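Local coordinates for protein probable histone-lysine N-methyltransferase, H3 lysine-9 specific SUVH9 (Arabidopsis thaliana, PDB 4NJ5) that acts in gene silencing and may bind methylated DNA and recruit RNA polymerase V to chromatin, although it lacks methyltransferase activity of its own, at residues A[84-89]-A[187-192]; A[176-181]-A[227-232]; A[277-282]-A[453-458]. All blocks are in the same frame, centred on the assembly; numbering follows the deposited sequence.

Contact 1: A[84-89]-A[187-192]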
loop_
_atom_site.group_PDB
_atom_site.type_symbol
_atom_site.label_atom_id
_atom_site.label_comp_id
_atom_site.label_asym_id
_atom_site.label_seq_id
_atom_site.Cartn_x
_atom_site.Cartn_y
_atom_site.Cartn_z
ATOM N N PHE A 84 -1.869 -7.384 3.201
ATOM C CA PHE A 84 -1.272 -8.188 2.143
ATOM C C PHE A 84 -2.350 -8.521 1.119
ATOM O O PHE A 84 -3.536 -8.542 1.448
ATOM C CB PHE A 84 -0.667 -9.463 2.733
ATOM C CG PHE A 84 0.340 -9.198 3.813
ATOM C CD1 PHE A 84 -0.054 -9.084 5.136
ATOM C CD2 PHE A 84 1.680 -9.039 3.502
ATOM C CE1 PHE A 84 0.871 -8.822 6.126
ATOM C CE2 PHE A 84 2.610 -8.782 4.489
ATOM C CZ PHE A 84 2.205 -8.672 5.803
ATOM N N PHE A 85 -1.945 -8.785 -0.119
ATOM C CA PHE A 85 -2.917 -8.971 -1.197
ATOM C C PHE A 85 -2.973 -10.392 -1.749
ATOM O O PHE A 85 -3.874 -10.729 -2.512
ATOM C CB PHE A 85 -2.641 -7.985 -2.328
ATOM C CG PHE A 85 -2.668 -6.554 -1.893
ATOM C CD1 PHE A 85 -3.855 -5.965 -1.490
ATOM C CD2 PHE A 85 -1.508 -5.794 -1.885
ATOM C CE1 PHE A 85 -3.889 -4.642 -1.088
ATOM C CE2 PHE A 85 -1.533 -4.468 -1.488
ATOM C CZ PHE A 85 -2.726 -3.891 -1.087
ATOM N N PHE A 86 -2.009 -11.218 -1.365
ATOM C CA PHE A 86 -1.940 -12.582 -1.864
ATOM C C PHE A 86 -1.562 -13.549 -0.753
ATOM O O PHE A 86 -0.841 -13.187 0.180
ATOM C CB PHE A 86 -0.920 -12.688 -3.002
ATOM C CG PHE A 86 -1.178 -11.751 -4.150
ATOM C CD1 PHE A 86 -0.504 -10.542 -4.239
ATOM C CD2 PHE A 86 -2.087 -12.081 -5.146
ATOM C CE1 PHE A 86 -0.731 -9.678 -5.296
ATOM C CE2 PHE A 86 -2.319 -11.219 -6.210
ATOM C CZ PHE A 86 -1.639 -10.016 -6.284
ATOM N N ARG A 87 -2.046 -14.782 -0.857
ATOM C CA ARG A 87 -1.694 -15.820 0.102
ATOM C C ARG A 87 -0.195 -16.088 0.129
ATOM O O ARG A 87 0.397 -16.209 1.188
ATOM C CB ARG A 87 -2.448 -17.111 -0.209
ATOM C CG ARG A 87 -3.941 -17.037 -0.022
ATOM C CD ARG A 87 -4.303 -16.932 1.438
ATOM N NE ARG A 87 -5.162 -18.026 1.881
ATOM C CZ ARG A 87 -4.729 -19.083 2.557
ATOM N NH1 ARG A 87 -5.571 -20.037 2.923
ATOM N NH2 ARG A 87 -3.449 -19.177 2.870
ATOM N N PHE A 88 0.415 -16.175 -1.046
ATOM C CA PHE A 88 1.834 -16.505 -1.149
ATOM C C PHE A 88 2.681 -15.431 -0.475
ATOM O O PHE A 88 3.725 -15.714 0.129
ATOM C CB PHE A 88 2.232 -16.639 -2.612
ATOM C CG PHE A 88 3.039 -17.867 -2.913
ATOM C CD1 PHE A 88 4.397 -17.899 -2.651
ATOM C CD2 PHE A 88 2.440 -18.983 -3.475
ATOM C CE1 PHE A 88 5.146 -19.027 -2.942
ATOM C CE2 PHE A 88 3.183 -20.105 -3.767
ATOM C CZ PHE A 88 4.540 -20.126 -3.501
ATOM N N GLU A 89 2.212 -14.194 -0.586
ATOM C CA GLU A 89 2.837 -13.062 0.080
ATOM C C GLU A 89 3.004 -13.345 1.575
ATOM O O GLU A 89 4.036 -13.022 2.162
ATOM C CB GLU A 89 1.995 -11.802 -0.140
ATOM C CG GLU A 89 2.679 -10.516 0.247
ATOM C CD GLU A 89 1.897 -9.286 -0.185
ATOM O OE1 GLU A 89 0.791 -9.443 -0.750
ATOM O OE2 GLU A 89 2.389 -8.160 0.046
ATOM N N SER A 187 -5.320 -6.865 -6.220
ATOM C CA SER A 187 -5.990 -8.164 -6.248
ATOM C C SER A 187 -7.448 -8.079 -5.805
ATOM O O SER A 187 -7.958 -7.003 -5.509
ATOM C CB SER A 187 -5.244 -9.181 -5.380
ATOM O OG SER A 187 -5.475 -8.940 -4.005
ATOM N N SER A 188 -8.110 -9.228 -5.750
ATOM C CA SER A 188 -9.527 -9.289 -5.404
ATOM C C SER A 188 -9.788 -9.319 -3.895
ATOM O O SER A 188 -10.935 -9.212 -3.461
ATOM C CB SER A 188 -10.187 -10.494 -6.078
ATOM O OG SER A 188 -9.493 -11.696 -5.773
ATOM N N ARG A 189 -8.735 -9.459 -3.093
ATOM C CA ARG A 189 -8.911 -9.524 -1.643
ATOM C C ARG A 189 -7.767 -8.881 -0.861
ATOM O O ARG A 189 -6.697 -8.615 -1.403
ATOM C CB ARG A 189 -9.108 -10.975 -1.182
ATOM C CG ARG A 189 -7.823 -11.697 -0.775
ATOM C CD ARG A 189 -6.848 -11.852 -1.935
ATOM N NE ARG A 189 -7.298 -12.832 -2.917
ATOM C CZ ARG A 189 -6.613 -13.162 -4.006
ATOM N NH1 ARG A 189 -5.444 -12.585 -4.257
ATOM N NH2 ARG A 189 -7.096 -14.070 -4.844
ATOM N N VAL A 190 -8.007 -8.651 0.425
ATOM C CA VAL A 190 -7.000 -8.108 1.324
ATOM C C VAL A 190 -6.790 -9.053 2.512
ATOM O O VAL A 190 -7.757 -9.497 3.137
ATOM C CB VAL A 190 -7.413 -6.706 1.838
ATOM C CG1 VAL A 190 -6.554 -6.284 3.019
ATOM C CG2 VAL A 190 -7.331 -5.680 0.716
ATOM N N TYR A 191 -5.530 -9.371 2.803
ATOM C CA TYR A 191 -5.191 -10.134 4.004
ATOM C C TYR A 191 -4.569 -9.216 5.041
ATOM O O TYR A 191 -3.600 -8.510 4.759
ATOM C CB TYR A 191 -4.243 -11.299 3.686
ATOM C CG TYR A 191 -4.856 -12.305 2.749
ATOM C CD1 TYR A 191 -5.920 -13.096 3.155
ATOM C CD2 TYR A 191 -4.389 -12.448 1.451
ATOM C CE1 TYR A 191 -6.500 -14.005 2.297
ATOM C CE2 TYR A 191 -4.959 -13.356 0.586
ATOM C CZ TYR A 191 -6.018 -14.130 1.012
ATOM O OH TYR A 191 -6.592 -15.036 0.151
ATOM N N VAL A 192 -5.137 -9.217 6.242
ATOM C CA VAL A 192 -4.639 -8.354 7.301
ATOM C C VAL A 192 -4.252 -9.162 8.537
ATOM O O VAL A 192 -4.963 -10.075 8.951
ATOM C CB VAL A 192 -5.653 -7.238 7.654
ATOM C CG1 VAL A 192 -6.966 -7.826 8.150
ATOM C CG2 VAL A 192 -5.056 -6.281 8.678
#
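F84 and Y191 face each other as a hydrogen-bonded pair of antiparallel strands, tied by two backbone bonds: F84 N gives its proton to Y191 O, and Y191 N gives its own to F84 O. Beyond F84 the chain passes through the loop residues F85 and F86 into helix 87-92. Past the pair, the carbonyl of F85 is met by two side chains. R189 NH1 reaches F85 O over 3.0 Å in a nearly straight bond (165°), lying in the plane of the carbonyl and of its own guanidinium. S187 OG stands 2.8 Å from the same F85 O. Within segment 84-89, F85 N donates to E89 OE1 at 2.9 Å, which fastens the loop to the helix.

Apolar contact is made by F84 CB with Y191 CB, 4.1 Å apart, and by F85 CE1 with V190 CG2 at 4.0 Å, these two side chains running side by side.

Rings also pack against arginine chains and polar groups. The F86 ring crosses R189 at about a right angle and rests its CE2 3.7 Å from S187 CB. R87, bent at its second and third torsions, crosses Y191 with its aliphatic CD 3.2 Å from Y191 OH; its guanidinium, 80° from the ring plane, is bonded to H98 O and S101 O.

R189 pairs with D48 of helix 46-60, and E89 with R20 of helix 8-35. The junction joins short strand 83-84 to strand 190-206 of the SRA-domain sheet, whose next neighbour here is 174-180, with the two N-terminal helices packed against F84 and F86.

Contact 2: A[176-181]-A[227-232]; sequences VIRGLK and MGSSVL
R178 and S229 carry most of this contact, in which strand 174-180 runs alongside the first turn of helix 228-240; the axes of the short segments 176-180 and 228-232 are 9.9 Å apart and 24° from parallel. The arginine chain is extended as far as CD and then turns at its third torsion (chi3 -82°), which lays the guanidinium along the start of the helix. R178 NE comes to 3.3 Å from S229 OG, and both atoms meet OD2 of D194 in strand 190-206: the arginine by a salt bridge, the serine by a hydrogen bond. Farther along the group, R178 NH1 lies 3.6 Å from M227 SD, the sulfur of the N-cap residue, and makes a second salt bridge to D135. Two acidic partners balance its charge and probably limit its rotation. Replacing R178 with a leucine would probably leave D194 and D135 without their positive mate and uncover the sulfur of M227.

L180, two residues on and on the same side of the strand, supplies the apolar part. Its CD2 lies 4.5 Å from L232 CD2 and equally far from S229 CB, a loose approach, and V192 of the neighbouring strand touches both leucines. A polar anchor at the helix start followed by leucine packing one turn later is a plain case of a helix laid on a beta-sheet, here helix 228-240 seated against the sheet of the SRA domain.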
loop_
_atom_site.group_PDB
_atom_site.type_symbol
_atom_site.label_atom_id
_atom_site.label_comp_id
_atom_site.label_asym_id
_atom_site.label_seq_id
_atom_site.Cartn_x
_atom_site.Cartn_y
_atom_site.Cartn_z
ATOM N N VAL A 176 -3.211 -14.995 13.769
ATOM C CA VAL A 176 -4.446 -14.965 13.000
ATOM C C VAL A 176 -4.329 -13.963 11.860
ATOM O O VAL A 176 -4.051 -12.783 12.085
ATOM C CB VAL A 176 -5.651 -14.580 13.875
ATOM C CG1 VAL A 176 -6.852 -14.229 13.004
ATOM C CG2 VAL A 176 -5.986 -15.708 14.836
ATOM N N ILE A 177 -4.524 -14.438 10.635
ATOM C CA ILE A 177 -4.570 -13.552 9.483
ATOM C C ILE A 177 -5.969 -13.589 8.886
ATOM O O ILE A 177 -6.461 -14.652 8.492
ATOM C CB ILE A 177 -3.550 -13.933 8.393
ATOM C CG1 ILE A 177 -2.116 -13.712 8.880
ATOM C CG2 ILE A 177 -3.801 -13.105 7.133
ATOM C CD1 ILE A 177 -1.543 -14.861 9.691
ATOM N N ARG A 178 -6.615 -12.431 8.829
ATOM C CA ARG A 178 -7.971 -12.372 8.311
ATOM C C ARG A 178 -7.999 -12.051 6.821
ATOM O O ARG A 178 -7.290 -11.162 6.350
ATOM C CB ARG A 178 -8.836 -11.398 9.117
ATOM C CG ARG A 178 -10.059 -12.072 9.735
ATOM C CD ARG A 178 -10.903 -11.123 10.563
ATOM N NE ARG A 178 -10.372 -10.940 11.911
ATOM C CZ ARG A 178 -10.891 -11.490 13.006
ATOM N NH1 ARG A 178 -10.338 -11.258 14.188
ATOM N NH2 ARG A 178 -11.964 -12.266 12.923
ATOM N N GLY A 179 -8.807 -12.806 6.085
ATOM C CA GLY A 179 -9.009 -12.571 4.667
ATOM C C GLY A 179 -10.344 -11.897 4.426
ATOM O O GLY A 179 -11.383 -12.369 4.895
ATOM N N LEU A 180 -10.320 -10.785 3.700
ATOM C CA LEU A 180 -11.526 -9.994 3.479
ATOM C C LEU A 180 -11.666 -9.612 2.009
ATOM O O LEU A 180 -10.683 -9.242 1.363
ATOM C CB LEU A 180 -11.492 -8.713 4.327
ATOM C CG LEU A 180 -11.403 -8.770 5.859
ATOM C CD1 LEU A 180 -10.000 -9.119 6.347
ATOM C CD2 LEU A 180 -11.855 -7.450 6.466
ATOM N N LYS A 181 -12.880 -9.703 1.473
ATOM C CA LYS A 181 -13.130 -9.134 0.159
ATOM C C LYS A 181 -13.113 -7.631 0.337
ATOM O O LYS A 181 -14.057 -7.049 0.864
ATOM C CB LYS A 181 -14.470 -9.575 -0.429
ATOM C CG LYS A 181 -14.763 -8.899 -1.765
ATOM C CD LYS A 181 -16.114 -9.294 -2.349
ATOM C CE LYS A 181 -16.091 -10.721 -2.881
ATOM N NZ LYS A 181 -14.939 -10.941 -3.803
ATOM N N MET A 227 -6.777 -4.389 16.146
ATOM C CA MET A 227 -6.756 -5.265 14.987
ATOM C C MET A 227 -6.897 -4.472 13.694
ATOM O O MET A 227 -7.627 -3.483 13.634
ATOM C CB MET A 227 -7.869 -6.306 15.083
ATOM C CG MET A 227 -7.638 -7.347 16.153
ATOM S SD MET A 227 -8.887 -8.643 16.144
ATOM C CE MET A 227 -10.367 -7.656 16.358
ATOM N N GLY A 228 -6.190 -4.916 12.662
ATOM C CA GLY A 228 -6.260 -4.282 11.360
ATOM C C GLY A 228 -7.605 -4.464 10.683
ATOM O O GLY A 228 -8.056 -3.579 9.958
ATOM N N SER A 229 -8.251 -5.607 10.907
ATOM C CA SER A 229 -9.562 -5.849 10.304
ATOM C C SER A 229 -10.603 -4.842 10.810
ATOM O O SER A 229 -11.470 -4.392 10.056
ATOM C CB SER A 229 -10.022 -7.300 10.522
ATOM O OG SER A 229 -10.028 -7.660 11.892
ATOM N N SER A 230 -10.492 -4.474 12.084
ATOM C CA SER A 230 -11.354 -3.453 12.669
ATOM C C SER A 230 -11.141 -2.100 11.992
ATOM O O SER A 230 -12.102 -1.387 11.686
ATOM C CB SER A 230 -11.090 -3.334 14.170
ATOM O OG SER A 230 -11.279 -4.582 14.814
ATOM N N VAL A 231 -9.877 -1.759 11.761
ATOM C CA VAL A 231 -9.524 -0.525 11.070
ATOM C C VAL A 231 -10.095 -0.526 9.648
ATOM O O VAL A 231 -10.616 0.486 9.172
ATOM C CB VAL A 231 -7.988 -0.316 11.048
ATOM C CG1 VAL A 231 -7.624 0.947 10.288
ATOM C CG2 VAL A 231 -7.440 -0.257 12.475
ATOM N N LEU A 232 -10.011 -1.677 8.986
ATOM C CA LEU A 232 -10.549 -1.839 7.639
ATOM C C LEU A 232 -12.051 -1.577 7.600
ATOM O O LEU A 232 -12.538 -0.763 6.798
ATOM C CB LEU A 232 -10.258 -3.250 7.115
ATOM C CG LEU A 232 -9.118 -3.457 6.112
ATOM C CD1 LEU A 232 -8.205 -2.254 6.054
ATOM C CD2 LEU A 232 -8.319 -4.704 6.459
#

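Contact 3: A[277-282]-A[453-458]; sequences LYYEYL and KMRNVA
A two-stranded parallel ladder joins strand 280-281, in the pre-SET region, to strand 454-455 of the SET domain, with 170 residues between the segments. E280 pairs with M454 and Y281 with R455. E280 N donates to K453 O at 3.0 Å, L282 N to R455 O at 3.0 Å from above the carbonyl plane, and a weak bond returns from R455 N to E280 O.

Beside the ladder, R455 lies on Y279. Its CG occupies the position between backbone N and carbonyl carbon (chi1 49°), and a bend at chi3 then brings the chain back over the ring. The guanidinium stacks flat on one face, with planes 17° apart and R455 CZ 4.2 Å from the centroid of the Y279 ring; R455 CD adds a CH-pi contact at 3.7 Å from that same centroid. R455 NE is held by V451 O, and Y460 makes a further cation-pi contact, so the cation has more than one aromatic partner.

Where the ladder ends, the second tyrosine takes over. Y281 CG is anti to the backbone N (chi1 -164°), which carries the ring beside N456, whose CA lies over one face. Y281 OH accepts the V457 backbone N-H at 3.3 Å and is bonded to E260 as well. The amide of N456 is gripped at both ends, by E389 O and A391 N. E280 and M454 run side by side, and M454 CE touches E280 OE2 at 3.7 Å and L282 CD2 at 3.9 Å.

The whole is a short parallel ladder with a cation-pi stack at its side, by which the pre-SET region is joined to the SET domain.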
loop_
_atom_site.group_PDB
_atom_site.type_symbol
_atom_site.label_atom_id
_atom_site.label_comp_id
_atom_site.label_asym_id
_atom_site.label_seq_id
_atom_site.Cartn_x
_atom_site.Cartn_y
_atom_site.Cartn_z
ATOM N N LEU A 277 -10.531 25.029 5.881
ATOM C CA LEU A 277 -11.656 25.650 5.185
ATOM C C LEU A 277 -11.288 27.020 4.613
ATOM O O LEU A 277 -11.758 27.411 3.548
ATOM C CB LEU A 277 -12.839 25.797 6.145
ATOM C CG LEU A 277 -14.065 24.900 5.957
ATOM C CD1 LEU A 277 -13.691 23.559 5.359
ATOM C CD2 LEU A 277 -14.784 24.702 7.282
ATOM N N TYR A 278 -10.419 27.730 5.316
ATOM C CA TYR A 278 -10.078 29.108 4.983
ATOM C C TYR A 278 -9.077 29.288 3.832
ATOM O O TYR A 278 -8.831 30.406 3.397
ATOM C CB TYR A 278 -9.607 29.811 6.252
ATOM C CG TYR A 278 -10.632 29.758 7.356
ATOM C CD1 TYR A 278 -11.957 30.073 7.106
ATOM C CD2 TYR A 278 -10.281 29.367 8.641
ATOM C CE1 TYR A 278 -12.901 30.023 8.108
ATOM C CE2 TYR A 278 -11.221 29.314 9.651
ATOM C CZ TYR A 278 -12.528 29.644 9.372
ATOM O OH TYR A 278 -13.477 29.596 10.359
ATOM N N TYR A 279 -8.496 28.197 3.347
ATOM C CA TYR A 279 -7.708 28.273 2.121
ATOM C C TYR A 279 -8.664 28.165 0.944
ATOM O O TYR A 279 -9.769 27.635 1.081
ATOM C CB TYR A 279 -6.682 27.138 2.031
ATOM C CG TYR A 279 -5.650 27.134 3.133
ATOM C CD1 TYR A 279 -4.481 27.876 3.021
ATOM C CD2 TYR A 279 -5.834 26.369 4.276
ATOM C CE1 TYR A 279 -3.531 27.865 4.028
ATOM C CE2 TYR A 279 -4.894 26.352 5.283
ATOM C CZ TYR A 279 -3.744 27.101 5.156
ATOM O OH TYR A 279 -2.808 27.084 6.165
ATOM N N GLU A 280 -8.247 28.664 -0.212
ATOM C CA GLU A 280 -8.977 28.388 -1.435
ATOM C C GLU A 280 -8.413 27.098 -2.001
ATOM O O GLU A 280 -7.215 27.006 -2.275
ATOM C CB GLU A 280 -8.817 29.524 -2.442
ATOM C CG GLU A 280 -9.359 29.194 -3.820
ATOM C CD GLU A 280 -9.177 30.324 -4.809
ATOM O OE1 GLU A 280 -9.234 31.501 -4.393
ATOM O OE2 GLU A 280 -8.969 30.030 -6.003
ATOM N N TYR A 281 -9.269 26.095 -2.158
ATOM C CA TYR A 281 -8.816 24.804 -2.653
ATOM C C TYR A 281 -8.379 24.899 -4.110
ATOM O O TYR A 281 -9.061 25.505 -4.936
ATOM C CB TYR A 281 -9.895 23.732 -2.491
ATOM C CG TYR A 281 -9.338 22.335 -2.622
ATOM C CD1 TYR A 281 -8.958 21.612 -1.500
ATOM C CD2 TYR A 281 -9.165 21.750 -3.870
ATOM C CE1 TYR A 281 -8.438 20.340 -1.618
ATOM C CE2 TYR A 281 -8.643 20.482 -3.998
ATOM C CZ TYR A 281 -8.281 19.780 -2.869
ATOM O OH TYR A 281 -7.758 18.513 -2.994
ATOM N N LEU A 282 -7.236 24.293 -4.411
ATOM C CA LEU A 282 -6.679 24.315 -5.755
ATOM C C LEU A 282 -6.175 22.922 -6.116
ATOM O O LEU A 282 -5.187 22.448 -5.555
ATOM C CB LEU A 282 -5.542 25.332 -5.831
ATOM C CG LEU A 282 -4.831 25.448 -7.179
ATOM C CD1 LEU A 282 -5.805 25.868 -8.277
ATOM C CD2 LEU A 282 -3.658 26.413 -7.088
ATOM N N LYS A 453 -2.124 30.287 0.605
ATOM C CA LYS A 453 -3.399 30.833 0.158
ATOM C C LYS A 453 -4.209 29.808 -0.616
ATOM O O LYS A 453 -5.381 29.586 -0.333
ATOM C CB LYS A 453 -3.159 32.078 -0.707
ATOM C CG LYS A 453 -2.530 33.246 0.024
ATOM C CD LYS A 453 -2.308 34.430 -0.908
ATOM C CE LYS A 453 -1.769 35.639 -0.159
ATOM N NZ LYS A 453 -2.687 36.059 0.934
ATOM N N MET A 454 -3.566 29.195 -1.600
ATOM C CA MET A 454 -4.208 28.196 -2.437
ATOM C C MET A 454 -3.422 26.893 -2.377
ATOM O O MET A 454 -2.202 26.886 -2.564
ATOM C CB MET A 454 -4.332 28.707 -3.875
ATOM C CG MET A 454 -5.232 29.939 -3.988
ATOM S SD MET A 454 -4.868 31.014 -5.390
ATOM C CE MET A 454 -5.320 29.952 -6.760
ATOM N N ARG A 455 -4.126 25.800 -2.096
ATOM C CA ARG A 455 -3.503 24.503 -1.864
ATOM C C ARG A 455 -4.543 23.395 -1.968
ATOM O O ARG A 455 -5.745 23.652 -1.892
ATOM C CB ARG A 455 -2.896 24.469 -0.464
ATOM C CG ARG A 455 -3.860 24.957 0.605
ATOM C CD ARG A 455 -3.515 24.412 1.968
ATOM N NE ARG A 455 -2.269 24.957 2.495
ATOM C CZ ARG A 455 -1.604 24.421 3.513
ATOM N NH1 ARG A 455 -2.060 23.320 4.095
ATOM N NH2 ARG A 455 -0.479 24.975 3.939
ATOM N N ASN A 456 -4.072 22.161 -2.137
ATOM C CA ASN A 456 -4.940 20.988 -2.138
ATOM C C ASN A 456 -4.700 20.134 -0.894
ATOM O O ASN A 456 -3.975 20.540 0.017
ATOM C CB ASN A 456 -4.703 20.142 -3.386
ATOM C CG ASN A 456 -3.370 19.403 -3.350
ATOM O OD1 ASN A 456 -2.388 19.888 -2.785
ATOM N ND2 ASN A 456 -3.334 18.223 -3.960
ATOM N N VAL A 457 -5.298 18.946 -0.876
ATOM C CA VAL A 457 -5.214 18.039 0.267
ATOM C C VAL A 457 -3.764 17.713 0.638
ATOM O O VAL A 457 -3.402 17.687 1.820
ATOM C CB VAL A 457 -6.022 16.734 0.005
ATOM C CG1 VAL A 457 -5.586 16.070 -1.303
ATOM C CG2 VAL A 457 -5.904 15.768 1.178
ATOM N N ALA A 458 -2.936 17.512 -0.384
ATOM C CA ALA A 458 -1.550 17.082 -0.212
ATOM C C ALA A 458 -0.713 18.041 0.631
ATOM O O ALA A 458 0.313 17.654 1.187
ATOM C CB ALA A 458 -0.895 16.866 -1.570
#

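In the fold
Contacts 1 and 2 are two sides of one structure. Strands 174-180 and 190-206 are neighbours in the SRA-domain sheet, and the contacts meet directly: V192 O probably bonds R178 N and V190 N probably bonds L180 O, each at 2.9 Å, with centres 11 Å apart. Contact 1 brings the N-terminal helices to this sheet and contact 2 brings helix 228-240. Contact 3 stands apart, its centre about 36 Å from that of contact 1 and 34 Å from that of contact 2, with nearest atoms about 20 and 17 Å away. It closes a later part of the chain, in series with the other two. None of the three lies at the zinc cluster of the pre-SET region.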